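Long-range contacts in computational Design of Enzyme (Synthetic construct, PDB 3TP4), which probably carries a designed serine-containing catalytic triad on a glycosyl hydrolase family 26-like TIM-barrel scaffold joined to an immunoglobulin-like domain: residues V375-V386 with L458-A467; D129-G137 with A185-L196. All blocks are in the same frame, centred on the assembly; numbering follows the deposited sequence.

Interaction 1 of 2, residues V375-V386 with L458-A467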
ATOM      1  N   VAL A 375      19.916  -1.222   6.891  1.00 29.87           N
ATOM      2  CA  VAL A 375      20.131  -0.202   7.905  1.00 27.23           C
ATOM      3  C   VAL A 375      19.497   1.105   7.437  1.00 28.37           C
ATOM      4  O   VAL A 375      19.638   1.509   6.279  1.00 25.39           O
ATOM      5  CB  VAL A 375      21.629  -0.033   8.308  1.00 28.61           C
ATOM      6  CG1 VAL A 375      22.507   0.362   7.106  1.00 25.05           C
ATOM      7  CG2 VAL A 375      21.780   0.990   9.440  1.00 24.87           C
ATOM      8  N   HIS A 376      18.756   1.748   8.327  1.00 22.51           N
ATOM      9  CA  HIS A 376      18.257   3.083   8.030  1.00 22.82           C
ATOM     10  C   HIS A 376      18.165   3.926   9.299  1.00 24.38           C
ATOM     11  O   HIS A 376      18.022   3.405  10.410  1.00 21.18           O
ATOM     12  CB  HIS A 376      16.912   3.044   7.274  1.00 21.17           C
ATOM     13  CG  HIS A 376      15.817   2.351   8.016  1.00 23.47           C
ATOM     14  ND1 HIS A 376      14.797   3.032   8.645  1.00 22.36           N
ATOM     15  CD2 HIS A 376      15.563   1.031   8.203  1.00 20.47           C
ATOM     16  CE1 HIS A 376      13.970   2.163   9.202  1.00 20.79           C
ATOM     17  NE2 HIS A 376      14.410   0.943   8.945  1.00 22.78           N
ATOM     18  N   ILE A 377      18.276   5.233   9.118  1.00 25.86           N
ATOM     19  CA  ILE A 377      18.199   6.177  10.225  1.00 27.98           C
ATOM     20  C   ILE A 377      16.771   6.687  10.347  1.00 27.00           C
ATOM     21  O   ILE A 377      16.326   7.489   9.532  1.00 25.77           O
ATOM     22  CB  ILE A 377      19.161   7.374   9.996  1.00 23.27           C
ATOM     23  CG1 ILE A 377      20.613   6.879   9.937  1.00 27.97           C
ATOM     24  CG2 ILE A 377      18.974   8.415  11.102  1.00 24.36           C
ATOM     25  CD1 ILE A 377      21.623   7.875   9.270  1.00 27.75           C
ATOM     26  N   ALA A 378      16.052   6.205  11.357  1.00 26.98           N
ATOM     27  CA  ALA A 378      14.650   6.574  11.551  1.00 23.69           C
ATOM     28  C   ALA A 378      14.518   8.010  12.030  1.00 29.15           C
ATOM     29  O   ALA A 378      13.503   8.662  11.774  1.00 30.17           O
ATOM     30  CB  ALA A 378      13.982   5.633  12.557  1.00 19.43           C
ATOM     31  N   SER A 379      15.522   8.480  12.766  1.00 24.54           N
ATOM     32  CA  SER A 379      15.570   9.883  13.157  1.00 26.31           C
ATOM     33  C   SER A 379      16.998  10.324  13.410  1.00 24.34           C
ATOM     34  O   SER A 379      17.772   9.625  14.077  1.00 29.52           O
ATOM     35  CB  SER A 379      14.675  10.152  14.379  1.00 33.71           C
ATOM     36  OG  SER A 379      15.158   9.491  15.528  1.00 35.53           O
ATOM     37  N   PRO A 380      17.372  11.488  12.859  1.00 29.55           N
ATOM     38  CA  PRO A 380      16.504  12.336  12.038  1.00 26.91           C
ATOM     39  C   PRO A 380      16.389  11.796  10.610  1.00 23.05           C
ATOM     40  O   PRO A 380      17.390  11.382  10.034  1.00 32.69           O
ATOM     41  CB  PRO A 380      17.242  13.682  12.040  1.00 27.84           C
ATOM     42  CG  PRO A 380      18.664  13.324  12.216  1.00 34.67           C
ATOM     43  CD  PRO A 380      18.691  12.102  13.090  1.00 26.87           C
ATOM     44  N   ALA A 381      15.183  11.811  10.055  1.00 28.27           N
ATOM     45  CA  ALA A 381      14.940  11.273   8.717  1.00 28.19           C
ATOM     46  C   ALA A 381      15.701  12.074   7.656  1.00 33.46           C
ATOM     47  O   ALA A 381      15.995  13.247   7.856  1.00 33.35           O
ATOM     48  CB  ALA A 381      13.467  11.284   8.420  1.00 31.14           C
ATOM     49  N   ASP A 382      15.996  11.440   6.524  1.00 29.68           N
ATOM     50  CA  ASP A 382      16.712  12.108   5.445  1.00 28.79           C
ATOM     51  C   ASP A 382      15.925  13.340   4.997  1.00 34.72           C
ATOM     52  O   ASP A 382      14.729  13.264   4.746  1.00 27.45           O
ATOM     53  CB  ASP A 382      16.949  11.151   4.267  1.00 29.45           C
ATOM     54  CG  ASP A 382      17.907  11.732   3.212  1.00 36.29           C
ATOM     55  OD1 ASP A 382      17.649  11.579   2.003  1.00 41.19           O
ATOM     56  OD2 ASP A 382      18.927  12.330   3.596  1.00 36.25           O
ATOM     57  N   GLY A 383      16.603  14.477   4.916  1.00 34.03           N
ATOM     58  CA  GLY A 383      15.976  15.699   4.448  1.00 40.68           C
ATOM     59  C   GLY A 383      15.178  16.428   5.513  1.00 43.32           C
ATOM     60  O   GLY A 383      14.591  17.474   5.243  1.00 48.10           O
ATOM     61  N   ALA A 384      15.147  15.881   6.725  1.00 42.97           N
ATOM     62  CA  ALA A 384      14.402  16.508   7.818  1.00 43.76           C
ATOM     63  C   ALA A 384      15.176  17.685   8.423  1.00 38.97           C
ATOM     64  O   ALA A 384      16.335  17.908   8.088  1.00 36.72           O
ATOM     65  CB  ALA A 384      14.081  15.484   8.892  1.00 44.91           C
ATOM     66  N   ARG A 385      14.527  18.430   9.314  1.00 40.41           N
ATOM     67  CA  ARG A 385      15.184  19.511  10.042  1.00 49.14           C
ATOM     68  C   ARG A 385      15.046  19.304  11.552  1.00 56.41           C
ATOM     69  O   ARG A 385      13.936  19.196  12.070  1.00 61.07           O
ATOM     70  CB  ARG A 385      14.599  20.866   9.635  1.00 54.04           C
ATOM     71  CG  ARG A 385      15.219  22.053  10.359  1.00 61.63           C
ATOM     72  CD  ARG A 385      14.591  23.367   9.920  1.00 66.56           C
ATOM     73  NE  ARG A 385      14.739  23.589   8.484  1.00 73.61           N
ATOM     74  CZ  ARG A 385      15.762  24.231   7.923  1.00 72.91           C
ATOM     75  NH1 ARG A 385      16.738  24.723   8.677  1.00 71.99           N
ATOM     76  NH2 ARG A 385      15.806  24.382   6.605  1.00 68.82           N
ATOM     77  N   VAL A 386      16.175  19.249  12.253  1.00 49.73           N
ATOM     78  CA  VAL A 386      16.167  19.002  13.694  1.00 54.96           C
ATOM     79  C   VAL A 386      15.904  20.288  14.479  1.00 63.23           C
ATOM     80  O   VAL A 386      16.576  21.301  14.275  1.00 60.41           O
ATOM     81  CB  VAL A 386      17.494  18.357  14.158  1.00 54.41           C
ATOM     82  CG1 VAL A 386      18.657  18.900  13.348  1.00 54.21           C
ATOM     83  CG2 VAL A 386      17.713  18.584  15.657  1.00 51.64           C
ATOM     84  N   LEU A 458      27.326  -2.533   7.501  1.00 24.90           N
ATOM     85  CA  LEU A 458      26.297  -1.872   6.719  1.00 31.81           C
ATOM     86  C   LEU A 458      26.308  -0.394   7.052  1.00 30.27           C
ATOM     87  O   LEU A 458      26.480  -0.021   8.213  1.00 29.47           O
ATOM     88  CB  LEU A 458      24.921  -2.448   7.071  1.00 26.65           C
ATOM     89  CG  LEU A 458      24.796  -3.975   7.151  1.00 31.28           C
ATOM     90  CD1 LEU A 458      23.400  -4.358   7.676  1.00 31.33           C
ATOM     91  CD2 LEU A 458      25.079  -4.616   5.780  1.00 32.74           C
ATOM     92  N   ASP A 459      26.124   0.459   6.049  1.00 27.65           N
ATOM     93  CA  ASP A 459      26.005   1.881   6.341  1.00 31.45           C
ATOM     94  C   ASP A 459      24.940   2.592   5.530  1.00 30.66           C
ATOM     95  O   ASP A 459      24.411   2.052   4.566  1.00 25.87           O
ATOM     96  CB  ASP A 459      27.344   2.624   6.261  1.00 31.22           C
ATOM     97  CG  ASP A 459      28.043   2.466   4.923  1.00 39.98           C
ATOM     98  OD1 ASP A 459      27.366   2.278   3.893  1.00 43.72           O
ATOM     99  OD2 ASP A 459      29.290   2.542   4.911  1.00 47.51           O
ATOM    100  N   VAL A 460      24.635   3.807   5.959  1.00 28.94           N
ATOM    101  CA  VAL A 460      23.603   4.615   5.345  1.00 29.16           C
ATOM    102  C   VAL A 460      23.880   6.044   5.778  1.00 31.56           C
ATOM    103  O   VAL A 460      24.392   6.269   6.881  1.00 28.48           O
ATOM    104  CB  VAL A 460      22.210   4.163   5.804  1.00 29.59           C
ATOM    105  CG1 VAL A 460      22.065   4.300   7.337  1.00 27.04           C
ATOM    106  CG2 VAL A 460      21.120   4.930   5.054  1.00 30.76           C
ATOM    107  N   THR A 461      23.573   6.998   4.901  1.00 34.33           N
ATOM    108  CA  THR A 461      23.767   8.419   5.178  1.00 34.93           C
ATOM    109  C   THR A 461      22.474   9.207   4.992  1.00 37.05           C
ATOM    110  O   THR A 461      21.819   9.107   3.952  1.00 38.19           O
ATOM    111  CB  THR A 461      24.855   9.026   4.269  1.00 31.70           C
ATOM    112  OG1 THR A 461      26.095   8.366   4.514  1.00 34.75           O
ATOM    113  CG2 THR A 461      25.023  10.512   4.553  1.00 38.85           C
ATOM    114  N   ASN A 462      22.090   9.961   6.019  1.00 33.27           N
ATOM    115  CA  ASN A 462      20.996  10.914   5.908  1.00 28.44           C
ATOM    116  C   ASN A 462      21.548  12.333   5.871  1.00 36.37           C
ATOM    117  O   ASN A 462      22.490  12.665   6.596  1.00 40.46           O
ATOM    118  CB  ASN A 462      20.014  10.796   7.085  1.00 26.29           C
ATOM    119  CG  ASN A 462      19.107   9.594   6.978  1.00 30.96           C
ATOM    120  OD1 ASN A 462      19.288   8.734   6.108  1.00 30.24           O
ATOM    121  ND2 ASN A 462      18.127   9.516   7.879  1.00 24.18           N
ATOM    122  N   GLU A 463      20.946  13.175   5.044  1.00 38.36           N
ATOM    123  CA  GLU A 463      21.334  14.579   4.975  1.00 44.41           C
ATOM    124  C   GLU A 463      20.256  15.432   5.633  1.00 40.13           C
ATOM    125  O   GLU A 463      19.105  15.415   5.215  1.00 43.46           O
ATOM    126  CB  GLU A 463      21.555  14.997   3.519  1.00 51.01           C
ATOM    127  CG  GLU A 463      22.384  16.256   3.361  1.00 65.63           C
ATOM    128  CD  GLU A 463      23.108  16.313   2.030  1.00 78.66           C
ATOM    129  OE1 GLU A 463      22.744  15.545   1.111  1.00 82.00           O
ATOM    130  OE2 GLU A 463      24.048  17.125   1.906  1.00 82.11           O
ATOM    131  N   VAL A 464      20.617  16.156   6.685  1.00 33.52           N
ATOM    132  CA  VAL A 464      19.612  16.891   7.449  1.00 38.67           C
ATOM    133  C   VAL A 464      20.027  18.335   7.733  1.00 43.50           C
ATOM    134  O   VAL A 464      21.183  18.702   7.577  1.00 41.09           O
ATOM    135  CB  VAL A 464      19.302  16.193   8.795  1.00 43.92           C
ATOM    136  CG1 VAL A 464      18.931  14.721   8.577  1.00 47.39           C
ATOM    137  CG2 VAL A 464      20.480  16.300   9.716  1.00 33.98           C
ATOM    138  N   ALA A 465      19.077  19.155   8.158  1.00 49.43           N
ATOM    139  CA  ALA A 465      19.393  20.537   8.493  1.00 51.44           C
ATOM    140  C   ALA A 465      19.193  20.761   9.978  1.00 52.96           C
ATOM    141  O   ALA A 465      18.354  20.112  10.594  1.00 48.55           O
ATOM    142  CB  ALA A 465      18.525  21.487   7.688  1.00 50.46           C
ATOM    143  N   ALA A 466      19.976  21.662  10.564  1.00 59.60           N
ATOM    144  CA  ALA A 466      19.742  22.056  11.949  1.00 71.92           C
ATOM    145  C   ALA A 466      19.230  23.485  12.007  1.00 83.25           C
ATOM    146  O   ALA A 466      19.718  24.355  11.286  1.00 87.45           O
ATOM    147  CB  ALA A 466      21.001  21.903  12.785  1.00 71.76           C
ATOM    148  N   ALA A 467      18.240  23.719  12.862  1.00 89.31           N
ATOM    149  CA  ALA A 467      17.652  25.043  13.007  1.00 95.57           C
ATOM    150  C   ALA A 467      18.660  26.030  13.592  1.00103.45           C
ATOM    151  O   ALA A 467      19.648  26.393  12.950  1.00103.43           O
ATOM    152  CB  ALA A 467      16.401  24.975  13.870  1.00 95.12           C
TER
HETATM  153  O   HOH W   1      17.848   6.353   6.465  1.00 25.50           O
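N462 ND2 is shared by two carbonyls of the 377-380 bend. It donates to P380 O at 2.9 Å, almost straight (165°) and in the plane of the amide, and more weakly to I377 O. On the other arm of the amide, N462 OD1 accepts from a water at 2.8 Å that in turn accepts from I377 N. An amide, carrying a donor and an acceptor on one flat group, suits this place, and a leucine here would probably leave both carbonyls without this donor and the water without its acceptor. The bend contains a cis peptide before P380, whose ring meets V464 at about a right angle.

Just beyond, the D382 carboxylate reaches back: with CG anti to the backbone N (chi1 -170°), OD2 takes the hydrogen of E463 N at 2.6 Å, nearly along its C-O axis. G383 N returns a bond to E463 O at 2.7 Å. G383 sits in a type II turn, A381-A384, where positive phi suits glycine. Past the turn the two segments pair as parallel strands, R385 beside A465 and V386 beside A466, with V386 N on A465 O at 2.9 Å. Before the bend, V375 and I377 instead pack their branches on V460, V375 CG2 lying 3.9 Å from V460 CG1.

The layout resembles the A to A′ strand switch of immunoglobulin-like folds. Apolar packing between strands thus gives way to backbone pairing, and at the switch N462 gives P380 O a straight bond and I377 O a weak one.

Interaction 2 of 2, residues D129-G137 with A185-L196; sequences DTLRAVLPG and AAYGSPGEYQEL
In the helical layer of the TIM-barrel domain, a short, weakly bonded helix, 130-134, lies against two successive helices, and L131 sits as a knob in a hole they share, A185 and A186 coming from helix 184-188, E192 and L196 from helix 190-207. Segments 130-134 and 190-196 run at 37° to each other. A chi1 of -171° swings the L131 branch away from its own N toward the two helices: CD1 meets L196 CD2 at 3.6 Å, while CD2 lies against backbone of both, 3.8 Å from A185 O and near Y193 N. Branched leucine suits this place because one side chain can fill both directions.

L135, past the end of the short helix, adds a second apolar arm. Its CD2 lies 3.6 Å from L196 N, and its CD1 touches E192 CB at 3.9 Å, the two side chains crossing at about a right angle. V134 CG2 completes the patch by meeting L196 CD1, and L144 of helix 141-157 packs on both V134 and L196.

E192 is buried, so its carboxylate needs polar company. S189 OG, from the residue just before helix 190-207, donates to E192 OE1 at 2.6 Å, on the lone pair directed away from the other oxygen. E192 OE2 packs 3.2 Å from R132 CB, but the charges stay short of a salt bridge. The poorly ordered R132 instead reaches the carboxylate through a water, which accepts from R132 NH2 at 2.6 Å and donates to E192 OE1 at 3.2 Å.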
ATOM      1  N   ASP A 129       2.680  19.505   7.954  1.00 81.18           N
ATOM      2  CA  ASP A 129       3.850  18.992   8.661  1.00 78.63           C
ATOM      3  C   ASP A 129       3.480  17.922   9.686  1.00 64.82           C
ATOM      4  O   ASP A 129       4.202  17.684  10.658  1.00 57.39           O
ATOM      5  CB  ASP A 129       4.630  20.137   9.324  1.00 88.39           C
ATOM      6  CG  ASP A 129       3.722  21.221   9.892  1.00 93.63           C
ATOM      7  OD1 ASP A 129       2.681  20.882  10.502  1.00 94.01           O
ATOM      8  OD2 ASP A 129       4.057  22.416   9.726  1.00 94.45           O
ATOM      9  N   THR A 130       2.350  17.268   9.466  1.00 63.19           N
ATOM     10  CA  THR A 130       1.931  16.219  10.382  1.00 65.73           C
ATOM     11  C   THR A 130       2.666  14.918  10.051  1.00 56.00           C
ATOM     12  O   THR A 130       2.592  13.951  10.800  1.00 54.06           O
ATOM     13  CB  THR A 130       0.396  16.041  10.393  1.00 71.56           C
ATOM     14  OG1 THR A 130       0.040  14.874  11.150  1.00 70.44           O
ATOM     15  CG2 THR A 130      -0.130  15.920   8.978  1.00 76.24           C
ATOM     16  N   LEU A 131       3.397  14.913   8.938  1.00 48.91           N
ATOM     17  CA  LEU A 131       4.253  13.777   8.608  1.00 49.34           C
ATOM     18  C   LEU A 131       5.358  13.670   9.665  1.00 43.29           C
ATOM     19  O   LEU A 131       5.531  12.627  10.296  1.00 43.44           O
ATOM     20  CB  LEU A 131       4.846  13.948   7.211  1.00 51.47           C
ATOM     21  CG  LEU A 131       5.601  12.768   6.604  1.00 48.30           C
ATOM     22  CD1 LEU A 131       4.750  11.517   6.623  1.00 46.62           C
ATOM     23  CD2 LEU A 131       6.030  13.112   5.183  1.00 45.11           C
ATOM     24  N   ARG A 132       6.075  14.768   9.880  1.00 36.54           N
ATOM     25  CA  ARG A 132       7.054  14.851  10.970  1.00 44.84           C
ATOM     26  C   ARG A 132       6.489  14.432  12.328  1.00 49.41           C
ATOM     27  O   ARG A 132       7.170  13.791  13.125  1.00 55.71           O
ATOM     28  CB  ARG A 132       7.595  16.280  11.065  1.00 58.78           C
ATOM     29  CG  ARG A 132       8.438  16.570  12.300  1.00 71.53           C
ATOM     30  CD  ARG A 132       8.658  18.075  12.448  1.00 84.57           C
ATOM     31  NE  ARG A 132       8.967  18.705  11.164  1.00 93.32           N
ATOM     32  CZ  ARG A 132       9.014  20.020  10.961  1.00 98.16           C
ATOM     33  NH1 ARG A 132       8.770  20.860  11.958  1.00 96.63           N
ATOM     34  NH2 ARG A 132       9.303  20.495   9.757  1.00101.90           N
ATOM     35  N   ALA A 133       5.241  14.806  12.588  1.00 46.91           N
ATOM     36  CA  ALA A 133       4.637  14.628  13.903  1.00 41.77           C
ATOM     37  C   ALA A 133       4.413  13.174  14.310  1.00 40.70           C
ATOM     38  O   ALA A 133       4.398  12.857  15.502  1.00 44.45           O
ATOM     39  CB  ALA A 133       3.320  15.405  13.990  1.00 41.43           C
ATOM     40  N   VAL A 134       4.220  12.295  13.333  1.00 31.88           N
ATOM     41  CA  VAL A 134       3.932  10.893  13.629  1.00 30.76           C
ATOM     42  C   VAL A 134       5.195  10.023  13.681  1.00 30.06           C
ATOM     43  O   VAL A 134       5.138   8.876  14.121  1.00 29.65           O
ATOM     44  CB  VAL A 134       2.909  10.277  12.629  1.00 31.75           C
ATOM     45  CG1 VAL A 134       1.577  11.016  12.695  1.00 33.70           C
ATOM     46  CG2 VAL A 134       3.464  10.282  11.206  1.00 30.45           C
ATOM     47  N   LEU A 135       6.326  10.567  13.237  1.00 29.18           N
ATOM     48  CA  LEU A 135       7.594   9.828  13.288  1.00 27.57           C
ATOM     49  C   LEU A 135       8.042   9.642  14.737  1.00 31.95           C
ATOM     50  O   LEU A 135       7.541  10.322  15.635  1.00 34.21           O
ATOM     51  CB  LEU A 135       8.684  10.535  12.473  1.00 25.97           C
ATOM     52  CG  LEU A 135       8.411  10.543  10.967  1.00 34.29           C
ATOM     53  CD1 LEU A 135       9.496  11.294  10.232  1.00 29.69           C
ATOM     54  CD2 LEU A 135       8.289   9.117  10.438  1.00 34.86           C
ATOM     55  N   PRO A 136       8.982   8.711  14.972  1.00 34.36           N
ATOM     56  CA  PRO A 136       9.509   8.477  16.323  1.00 36.28           C
ATOM     57  C   PRO A 136      10.019   9.774  16.951  1.00 39.70           C
ATOM     58  O   PRO A 136      10.768  10.511  16.311  1.00 48.44           O
ATOM     59  CB  PRO A 136      10.670   7.513  16.068  1.00 37.98           C
ATOM     60  CG  PRO A 136      10.246   6.761  14.855  1.00 36.01           C
ATOM     61  CD  PRO A 136       9.557   7.777  13.990  1.00 33.72           C
ATOM     62  N   GLY A 137       9.608  10.045  18.185  1.00 42.77           N
ATOM     63  CA  GLY A 137       9.981  11.269  18.866  1.00 48.60           C
ATOM     64  C   GLY A 137       8.918  12.342  18.727  1.00 51.80           C
ATOM     65  O   GLY A 137       8.910  13.326  19.462  1.00 52.84           O
ATOM     66  N   ALA A 185       2.693  15.969   0.811  1.00 33.90           N
ATOM     67  CA  ALA A 185       3.641  15.962   1.926  1.00 35.57           C
ATOM     68  C   ALA A 185       4.786  14.975   1.685  1.00 28.28           C
ATOM     69  O   ALA A 185       5.939  15.258   2.000  1.00 27.36           O
ATOM     70  CB  ALA A 185       2.932  15.663   3.242  1.00 35.22           C
ATOM     71  N   ALA A 186       4.465  13.823   1.104  1.00 26.23           N
ATOM     72  CA  ALA A 186       5.478  12.795   0.851  1.00 25.32           C
ATOM     73  C   ALA A 186       6.483  13.243  -0.203  1.00 32.05           C
ATOM     74  O   ALA A 186       7.696  13.016  -0.079  1.00 29.25           O
ATOM     75  CB  ALA A 186       4.807  11.453   0.446  1.00 25.01           C
ATOM     76  N   TYR A 187       5.986  13.886  -1.252  1.00 29.72           N
ATOM     77  CA  TYR A 187       6.880  14.428  -2.268  1.00 28.10           C
ATOM     78  C   TYR A 187       7.711  15.593  -1.716  1.00 24.36           C
ATOM     79  O   TYR A 187       8.877  15.779  -2.094  1.00 29.66           O
ATOM     80  CB  TYR A 187       6.078  14.847  -3.504  1.00 29.57           C
ATOM     81  CG  TYR A 187       5.780  13.670  -4.397  1.00 26.31           C
ATOM     82  CD1 TYR A 187       4.652  12.890  -4.192  1.00 29.78           C
ATOM     83  CD2 TYR A 187       6.661  13.305  -5.402  1.00 29.28           C
ATOM     84  CE1 TYR A 187       4.387  11.803  -4.996  1.00 34.19           C
ATOM     85  CE2 TYR A 187       6.408  12.217  -6.208  1.00 35.92           C
ATOM     86  CZ  TYR A 187       5.270  11.472  -6.000  1.00 35.39           C
ATOM     87  OH  TYR A 187       5.011  10.386  -6.801  1.00 42.34           O
ATOM     88  N   GLY A 188       7.109  16.367  -0.820  1.00 30.74           N
ATOM     89  CA  GLY A 188       7.804  17.494  -0.217  1.00 35.16           C
ATOM     90  C   GLY A 188       8.918  17.058   0.719  1.00 37.55           C
ATOM     91  O   GLY A 188       9.954  17.721   0.809  1.00 38.60           O
ATOM     92  N   SER A 189       8.712  15.934   1.402  1.00 32.40           N
ATOM     93  CA  SER A 189       9.721  15.391   2.316  1.00 31.27           C
ATOM     94  C   SER A 189       9.804  13.868   2.194  1.00 25.51           C
ATOM     95  O   SER A 189       9.284  13.140   3.043  1.00 24.75           O
ATOM     96  CB  SER A 189       9.401  15.778   3.757  1.00 36.30           C
ATOM     97  OG  SER A 189      10.505  15.483   4.597  1.00 37.37           O
ATOM     98  N   PRO A 190      10.442  13.387   1.126  1.00 24.92           N
ATOM     99  CA  PRO A 190      10.380  11.953   0.815  1.00 31.63           C
ATOM    100  C   PRO A 190      11.114  11.101   1.844  1.00 33.45           C
ATOM    101  O   PRO A 190      10.718   9.960   2.078  1.00 29.51           O
ATOM    102  CB  PRO A 190      11.054  11.856  -0.555  1.00 26.33           C
ATOM    103  CG  PRO A 190      11.867  13.105  -0.692  1.00 29.32           C
ATOM    104  CD  PRO A 190      11.120  14.160   0.074  1.00 28.89           C
ATOM    105  N   GLY A 191      12.148  11.654   2.460  1.00 24.50           N
ATOM    106  CA  GLY A 191      12.883  10.941   3.497  1.00 28.25           C
ATOM    107  C   GLY A 191      11.994  10.633   4.688  1.00 26.84           C
ATOM    108  O   GLY A 191      12.090   9.572   5.296  1.00 27.27           O
ATOM    109  N   GLU A 192      11.109  11.566   5.024  1.00 25.70           N
ATOM    110  CA  GLU A 192      10.213  11.376   6.149  1.00 23.42           C
ATOM    111  C   GLU A 192       9.114  10.380   5.776  1.00 29.34           C
ATOM    112  O   GLU A 192       8.691   9.564   6.601  1.00 27.07           O
ATOM    113  CB  GLU A 192       9.616  12.714   6.599  1.00 29.22           C
ATOM    114  CG  GLU A 192      10.621  13.673   7.259  1.00 28.84           C
ATOM    115  CD  GLU A 192       9.934  14.933   7.794  1.00 34.40           C
ATOM    116  OE1 GLU A 192       9.613  15.835   6.991  1.00 32.17           O
ATOM    117  OE2 GLU A 192       9.701  15.012   9.011  1.00 38.19           O
ATOM    118  N   TYR A 193       8.648  10.436   4.532  1.00 27.65           N
ATOM    119  CA  TYR A 193       7.707   9.418   4.085  1.00 26.28           C
ATOM    120  C   TYR A 193       8.338   8.018   4.181  1.00 26.95           C
ATOM    121  O   TYR A 193       7.702   7.061   4.632  1.00 23.69           O
ATOM    122  CB  TYR A 193       7.217   9.653   2.658  1.00 19.75           C
ATOM    123  CG  TYR A 193       6.251   8.560   2.240  1.00 25.79           C
ATOM    124  CD1 TYR A 193       4.929   8.600   2.634  1.00 23.33           C
ATOM    125  CD2 TYR A 193       6.682   7.467   1.504  1.00 33.39           C
ATOM    126  CE1 TYR A 193       4.046   7.606   2.287  1.00 26.36           C
ATOM    127  CE2 TYR A 193       5.807   6.455   1.155  1.00 33.25           C
ATOM    128  CZ  TYR A 193       4.490   6.538   1.542  1.00 26.55           C
ATOM    129  OH  TYR A 193       3.616   5.546   1.216  1.00 25.31           O
ATOM    130  N   GLN A 194       9.583   7.911   3.735  1.00 25.60           N
ATOM    131  CA  GLN A 194      10.275   6.629   3.738  1.00 26.44           C
ATOM    132  C   GLN A 194      10.423   6.089   5.160  1.00 25.83           C
ATOM    133  O   GLN A 194      10.240   4.898   5.393  1.00 25.92           O
ATOM    134  CB  GLN A 194      11.639   6.751   3.049  1.00 25.66           C
ATOM    135  CG  GLN A 194      11.543   6.952   1.541  1.00 24.15           C
ATOM    136  CD  GLN A 194      12.846   7.431   0.927  1.00 29.15           C
ATOM    137  OE1 GLN A 194      13.665   8.071   1.592  1.00 29.13           O
ATOM    138  NE2 GLN A 194      13.042   7.124  -0.353  1.00 25.39           N
ATOM    139  N   GLU A 195      10.747   6.953   6.120  1.00 23.90           N
ATOM    140  CA  GLU A 195      10.885   6.464   7.486  1.00 24.78           C
ATOM    141  C   GLU A 195       9.531   6.083   8.070  1.00 27.34           C
ATOM    142  O   GLU A 195       9.445   5.141   8.855  1.00 23.92           O
ATOM    143  CB  GLU A 195      11.621   7.461   8.393  1.00 25.32           C
ATOM    144  CG  GLU A 195      13.064   7.691   7.971  1.00 25.82           C
ATOM    145  CD  GLU A 195      13.854   6.387   7.815  1.00 27.70           C
ATOM    146  OE1 GLU A 195      13.649   5.442   8.611  1.00 25.63           O
ATOM    147  OE2 GLU A 195      14.683   6.315   6.894  1.00 26.89           O
ATOM    148  N   LEU A 196       8.473   6.797   7.676  1.00 22.76           N
ATOM    149  CA  LEU A 196       7.127   6.463   8.146  1.00 25.54           C
ATOM    150  C   LEU A 196       6.732   5.079   7.632  1.00 26.32           C
ATOM    151  O   LEU A 196       6.237   4.242   8.387  1.00 25.56           O
ATOM    152  CB  LEU A 196       6.090   7.500   7.670  1.00 25.00           C
ATOM    153  CG  LEU A 196       4.610   7.091   7.750  1.00 27.47           C
ATOM    154  CD1 LEU A 196       4.186   6.808   9.179  1.00 26.89           C
ATOM    155  CD2 LEU A 196       3.671   8.145   7.114  1.00 26.81           C
TER
HETATM  156  O   HOH W   2      10.453  18.488   8.586  1.00 52.90           O

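In the fold
Interactions 1 and 2 lie about 12 Å apart, centre to centre, and meet where the immunoglobulin-like domain rests on the barrel. Helix 190-207 is the shared element: while E192 and L196 face 129-137, the carboxylate of E195 turns to the other domain. H376 ND1 probably hydrogen-bonds to E195 OE1 at 2.7 Å, and A381 CB packs on E195 CG at 3.6 Å, so the bend of interaction 1 sits on the helix against which 129-137 packs. R198 forms a salt bridge with E195, and E202 takes the other nitrogen of H376. Neither contact includes S70, H37 or E320, whose geometry is consistent with the designed triad; both concern the scaffold.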